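Local structure of Vlm2 (Streptomyces tsusimaensis, 6ECB) at residues F43-A47 against S111-A117; F118-T122 against V227-L233. The protein belongs to the valinomycin-making nonribosomal peptide synthetase, of which this chain is the thioesterase domain, a hydrolase-class enzyme that probably releases the finished depsipeptide. One frame throughout, in Å; residues are numbered along the deposited sequence.

Interaction 1 (F43-A47 against S111-A117)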
loop_
_atom_site.group_PDB
_atom_site.type_symbol
_atom_site.label_atom_id
_atom_site.label_comp_id
_atom_site.label_asym_id
_atom_site.label_seq_id
_atom_site.Cartn_x
_atom_site.Cartn_y
_atom_site.Cartn_z
ATOM N N PHE A 43 -0.672 -1.246 7.363
ATOM C CA PHE A 43 -0.807 -1.028 5.932
ATOM C C PHE A 43 -0.841 -2.338 5.158
ATOM O O PHE A 43 0.021 -3.191 5.333
ATOM C CB PHE A 43 0.353 -0.184 5.414
ATOM C CG PHE A 43 0.286 1.274 5.813
ATOM C CD1 PHE A 43 -0.644 2.108 5.229
ATOM C CD2 PHE A 43 1.160 1.797 6.745
ATOM C CE1 PHE A 43 -0.704 3.451 5.577
ATOM C CE2 PHE A 43 1.112 3.138 7.084
ATOM C CZ PHE A 43 0.192 3.955 6.483
ATOM N N ALA A 44 -1.787 -2.449 4.259
ATOM C CA ALA A 44 -1.896 -3.532 3.302
ATOM C C ALA A 44 -1.106 -3.180 2.049
ATOM O O ALA A 44 -1.107 -2.020 1.617
ATOM C CB ALA A 44 -3.356 -3.796 2.939
ATOM N N PRO A 45 -0.439 -4.148 1.427
ATOM C CA PRO A 45 0.471 -3.824 0.328
ATOM C C PRO A 45 -0.253 -3.614 -0.993
ATOM O O PRO A 45 -1.262 -4.269 -1.279
ATOM C CB PRO A 45 1.379 -5.066 0.256
ATOM C CG PRO A 45 0.489 -6.186 0.674
ATOM C CD PRO A 45 -0.389 -5.584 1.778
ATOM N N PRO A 46 0.301 -2.767 -1.870
ATOM C CA PRO A 46 -0.222 -2.633 -3.225
ATOM C C PRO A 46 0.243 -3.798 -4.092
ATOM O O PRO A 46 0.844 -4.749 -3.575
ATOM C CB PRO A 46 0.387 -1.317 -3.696
ATOM C CG PRO A 46 1.712 -1.358 -3.100
ATOM C CD PRO A 46 1.528 -1.959 -1.709
ATOM N N ALA A 47 0.016 -3.700 -5.395
ATOM C CA ALA A 47 0.401 -4.797 -6.290
ATOM C C ALA A 47 1.879 -5.083 -6.128
ATOM O O ALA A 47 2.718 -4.170 -6.162
ATOM C CB ALA A 47 0.084 -4.450 -7.735
ATOM N N SER A 111 -3.258 2.561 -3.390
ATOM C CA SER A 111 -3.493 1.852 -4.648
ATOM C C SER A 111 -4.246 0.555 -4.341
ATOM O O SER A 111 -5.216 0.568 -3.559
ATOM C CB SER A 111 -2.138 1.698 -5.344
ATOM O OG SER A 111 -2.318 1.245 -6.665
ATOM N N LEU A 112 -3.859 -0.587 -4.921
ATOM C CA LEU A 112 -4.538 -1.845 -4.602
ATOM C C LEU A 112 -4.522 -2.143 -3.109
ATOM O O LEU A 112 -5.424 -2.830 -2.602
ATOM C CB LEU A 112 -3.874 -2.996 -5.376
ATOM C CG LEU A 112 -4.438 -4.393 -5.106
ATOM C CD1 LEU A 112 -5.852 -4.561 -5.603
ATOM C CD2 LEU A 112 -3.494 -5.426 -5.779
ATOM N N GLY A 113 -3.509 -1.646 -2.387
ATOM C CA GLY A 113 -3.488 -1.804 -0.950
ATOM C C GLY A 113 -4.705 -1.190 -0.283
ATOM O O GLY A 113 -5.140 -1.670 0.766
ATOM N N GLY A 114 -5.276 -0.145 -0.884
ATOM C CA GLY A 114 -6.512 0.425 -0.334
ATOM C C GLY A 114 -7.695 -0.517 -0.444
ATOM O O GLY A 114 -8.485 -0.665 0.499
ATOM N N HIS A 115 -7.840 -1.183 -1.597
ATOM C CA HIS A 115 -8.919 -2.149 -1.721
ATOM C C HIS A 115 -8.712 -3.326 -0.799
ATOM O O HIS A 115 -9.666 -3.825 -0.202
ATOM C CB HIS A 115 -9.033 -2.635 -3.154
ATOM C CG HIS A 115 -9.253 -1.526 -4.099
ATOM N ND1 HIS A 115 -8.217 -0.793 -4.613
ATOM C CD2 HIS A 115 -10.393 -0.955 -4.554
ATOM C CE1 HIS A 115 -8.705 0.164 -5.382
ATOM N NE2 HIS A 115 -10.022 0.090 -5.354
ATOM N N ILE A 116 -7.470 -3.817 -0.710
ATOM C CA ILE A 116 -7.196 -4.901 0.212
ATOM C C ILE A 116 -7.530 -4.473 1.636
ATOM O O ILE A 116 -8.142 -5.224 2.401
ATOM C CB ILE A 116 -5.729 -5.358 0.095
ATOM C CG1 ILE A 116 -5.501 -5.991 -1.276
ATOM C CG2 ILE A 116 -5.428 -6.381 1.193
ATOM C CD1 ILE A 116 -4.032 -6.288 -1.564
ATOM N N ALA A 117 -7.132 -3.257 2.004
ATOM C CA ALA A 117 -7.389 -2.747 3.350
ATOM C C ALA A 117 -8.881 -2.668 3.647
ATOM O O ALA A 117 -9.319 -3.002 4.756
ATOM C CB ALA A 117 -6.741 -1.375 3.496
HETATM O O HOH W 1 -1.263 -1.450 -6.791
#
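Ser111 meets the 43-47 segment through its side chain: CB lies 4.3 Å from Pro46 CB, and a single water bridges OG to the backbone N of Ala47. That water is 2.9 Å from Ala47 N, whose N-H it accepts. The serine backbone, at phi 56° and psi -135°, sits in the strained region that a sharp strand-to-helix turn requires. Leu112 has CG anti to the backbone N (chi1 178°), which carries CD2 alongside Ala47, 3.9 Å from Ala47 N. Gly113 makes the tightest backbone approach, its CA 4.1 Å from that of Pro46. Gly113 CA makes a CA-H...O contact with Ala44 O at 3.5 Å, an oxygen also hydrogen-bonded by Tyr54 OH. A side chain could hardly fit here, since a CB on Gly113 would clash with that same carbonyl. One turn on, Ile116 turns two branches to the 43-47 segment: CG2 packs on Ala44 CB at 3.7 Å, while CD1, at the end of the extended CG1 arm, reaches Pro45 O. The methyl of Ala117 then meets Ala44 CB at 4.2 Å. No direct hydrogen bond joins the two segments, which meet by close packing and one bridging water. The strained serine between strand and helix, followed by glycine at the tight crossing, matches the GxSxG nucleophile elbow of the alpha/beta-hydrolase fold, with Ser111 probably the nucleophile of a triad with His273 and Asp138.

Interaction 2 (F118-T122 against V227-L233)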
loop_
_atom_site.group_PDB
_atom_site.type_symbol
_atom_site.label_atom_id
_atom_site.label_comp_id
_atom_site.label_asym_id
_atom_site.label_seq_id
_atom_site.Cartn_x
_atom_site.Cartn_y
_atom_site.Cartn_z
ATOM N N PHE A 118 -9.680 -2.219 2.675
ATOM C CA PHE A 118 -11.130 -2.184 2.890
ATOM C C PHE A 118 -11.664 -3.575 3.203
ATOM O O PHE A 118 -12.383 -3.791 4.194
ATOM C CB PHE A 118 -11.839 -1.606 1.650
ATOM C CG PHE A 118 -13.348 -1.575 1.798
ATOM C CD1 PHE A 118 -14.119 -2.690 1.503
ATOM C CD2 PHE A 118 -13.982 -0.441 2.299
ATOM C CE1 PHE A 118 -15.506 -2.660 1.689
ATOM C CE2 PHE A 118 -15.354 -0.416 2.489
ATOM C CZ PHE A 118 -16.110 -1.513 2.197
ATOM N N TYR A 119 -11.293 -4.557 2.379
ATOM C CA TYR A 119 -11.813 -5.900 2.567
ATOM C C TYR A 119 -11.223 -6.564 3.815
ATOM O O TYR A 119 -11.927 -7.315 4.505
ATOM C CB TYR A 119 -11.528 -6.735 1.330
ATOM C CG TYR A 119 -12.603 -6.656 0.270
ATOM C CD1 TYR A 119 -12.588 -5.670 -0.696
ATOM C CD2 TYR A 119 -13.589 -7.621 0.202
ATOM C CE1 TYR A 119 -13.553 -5.606 -1.666
ATOM C CE2 TYR A 119 -14.556 -7.573 -0.784
ATOM C CZ TYR A 119 -14.536 -6.551 -1.703
ATOM O OH TYR A 119 -15.506 -6.510 -2.699
ATOM N N LEU A 120 -9.954 -6.272 4.115
ATOM C CA LEU A 120 -9.309 -6.721 5.352
ATOM C C LEU A 120 -10.092 -6.236 6.566
ATOM O O LEU A 120 -10.428 -7.011 7.482
ATOM C CB LEU A 120 -7.870 -6.156 5.374
ATOM C CG LEU A 120 -6.814 -6.635 6.311
ATOM C CD1 LEU A 120 -5.509 -6.009 5.820
ATOM C CD2 LEU A 120 -7.193 -6.234 7.694
ATOM N N ALA A 121 -10.409 -4.949 6.577
ATOM C CA ALA A 121 -11.204 -4.396 7.668
ATOM C C ALA A 121 -12.556 -5.087 7.782
ATOM O O ALA A 121 -13.013 -5.377 8.898
ATOM C CB ALA A 121 -11.370 -2.894 7.476
ATOM N N THR A 122 -13.227 -5.362 6.653
ATOM C CA THR A 122 -14.524 -6.018 6.764
ATOM C C THR A 122 -14.363 -7.410 7.347
ATOM O O THR A 122 -15.184 -7.844 8.168
ATOM C CB THR A 122 -15.287 -6.098 5.426
ATOM O OG1 THR A 122 -14.721 -7.098 4.586
ATOM C CG2 THR A 122 -15.295 -4.795 4.706
ATOM N N VAL A 227 -12.290 -6.317 -7.032
ATOM C CA VAL A 227 -11.734 -5.521 -5.940
ATOM C C VAL A 227 -12.675 -4.392 -5.518
ATOM O O VAL A 227 -12.471 -3.800 -4.454
ATOM C CB VAL A 227 -10.341 -4.935 -6.269
ATOM C CG1 VAL A 227 -9.408 -6.035 -6.825
ATOM C CG2 VAL A 227 -10.414 -3.776 -7.227
ATOM N N LEU A 228 -13.710 -4.104 -6.296
ATOM C CA LEU A 228 -14.676 -3.083 -5.901
ATOM C C LEU A 228 -15.331 -3.452 -4.570
ATOM O O LEU A 228 -15.761 -4.599 -4.387
ATOM C CB LEU A 228 -15.749 -2.944 -6.989
ATOM C CG LEU A 228 -16.765 -1.818 -6.745
ATOM C CD1 LEU A 228 -16.121 -0.466 -7.028
ATOM C CD2 LEU A 228 -18.013 -2.019 -7.602
ATOM N N PRO A 229 -15.414 -2.527 -3.613
ATOM C CA PRO A 229 -16.177 -2.806 -2.398
ATOM C C PRO A 229 -17.611 -3.200 -2.731
ATOM O O PRO A 229 -18.189 -2.742 -3.713
ATOM C CB PRO A 229 -16.105 -1.478 -1.636
ATOM C CG PRO A 229 -14.818 -0.871 -2.070
ATOM C CD PRO A 229 -14.671 -1.260 -3.518
ATOM N N GLN A 230 -18.173 -4.060 -1.895
ATOM C CA GLN A 230 -19.519 -4.582 -2.126
ATOM C C GLN A 230 -20.382 -4.607 -0.872
ATOM O O GLN A 230 -21.455 -5.221 -0.895
ATOM C CB GLN A 230 -19.467 -6.004 -2.690
ATOM C CG GLN A 230 -18.993 -6.116 -4.119
ATOM C CD GLN A 230 -19.909 -5.415 -5.113
ATOM O OE1 GLN A 230 -20.993 -4.941 -4.759
ATOM N NE2 GLN A 230 -19.473 -5.345 -6.364
ATOM N N ARG A 231 -19.936 -4.008 0.225
ATOM C CA ARG A 231 -20.751 -3.835 1.421
ATOM C C ARG A 231 -20.299 -2.551 2.093
ATOM O O ARG A 231 -19.295 -1.949 1.701
ATOM C CB ARG A 231 -20.637 -5.037 2.366
ATOM C CG ARG A 231 -19.280 -5.199 3.019
ATOM C CD ARG A 231 -19.256 -6.447 3.883
ATOM N NE ARG A 231 -19.168 -6.140 5.308
ATOM C CZ ARG A 231 -19.031 -7.068 6.251
ATOM N NH1 ARG A 231 -18.975 -8.347 5.903
ATOM N NH2 ARG A 231 -18.937 -6.720 7.530
ATOM N N LYS A 232 -21.072 -2.092 3.067
ATOM C CA LYS A 232 -20.679 -0.897 3.789
ATOM C C LYS A 232 -19.828 -1.293 4.988
ATOM O O LYS A 232 -20.098 -2.290 5.667
ATOM C CB LYS A 232 -21.870 -0.089 4.258
ATOM C CG LYS A 232 -22.768 0.455 3.144
ATOM C CD LYS A 232 -23.581 1.579 3.712
ATOM C CE LYS A 232 -24.591 2.144 2.749
ATOM N NZ LYS A 232 -25.034 3.467 3.246
ATOM N N LEU A 233 -18.815 -0.494 5.254
ATOM C CA LEU A 233 -17.885 -0.743 6.345
ATOM C C LEU A 233 -18.304 0.082 7.543
ATOM O O LEU A 233 -18.583 1.276 7.426
ATOM C CB LEU A 233 -16.461 -0.385 5.903
ATOM C CG LEU A 233 -15.364 -0.612 6.907
ATOM C CD1 LEU A 233 -15.154 -2.090 7.184
ATOM C CD2 LEU A 233 -14.077 0.014 6.385
#
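Phe118 and Tyr119 face the loop that leaves helix 224-227 and runs past their helix, with CA separations of 7.3 Å for Tyr119 and Pro229 and 6.3 Å for Thr122 and Leu233, so side chains make the contact. With CG anti to the backbone N (chi1 179°), Phe118 puts its ring among three residues. Pro229 CB lies over one ring face, 3.9 Å from the centroid and 23° off the normal, a CH-pi contact. Arg231 O approaches the edge near the ring plane, 3.3 Å from Phe118 CZ, and Leu233 CB is 3.6 Å from Phe118 CE2. With an alanine in place of Phe118, Pro229 CB would probably lose its CH-pi face and Leu233 CB its neighbour. Tyr119 OH donates a hydrogen bond to Leu228 O at 2.6 Å, tilted 32° from the carbonyl plane. Thr122 lays CB over the centre of the Arg231 guanidinium, whose NH2 forms a salt bridge with Asp126, and its CG2 is 3.7 Å from Leu233 CD1. Thr122 OG1 turns back to the helix, donating to Tyr119 O. The chemistry is thus chiefly apolar, with one direct hydrogen bond, and Arg231 O is buried without a polar partner, which probably carries an energetic cost.

Overall arrangement
Helix 112-126 serves both contacts, interaction 1 through its first turns and interaction 2 through residues 118-122 immediately after; their centres are 12 Å apart. Both segments of interaction 1 precede those of interaction 2 along the chain. Interaction 1, whose centre is about 4 Å from the centre of the chain, sets the helix against the end of strand 40-44 in the parallel part of the sheet; interaction 2, whose centre is about 16 Å from that point, adds the connection from helix 224-227 to strand 237-241. They also touch directly, His115 CD2 lying 3.5 Å from Val227 O. The helix that follows the probable nucleophile is therefore covered first by strand 40-44 and its loop, then by the loop after helix 224-227, within one thioesterase domain.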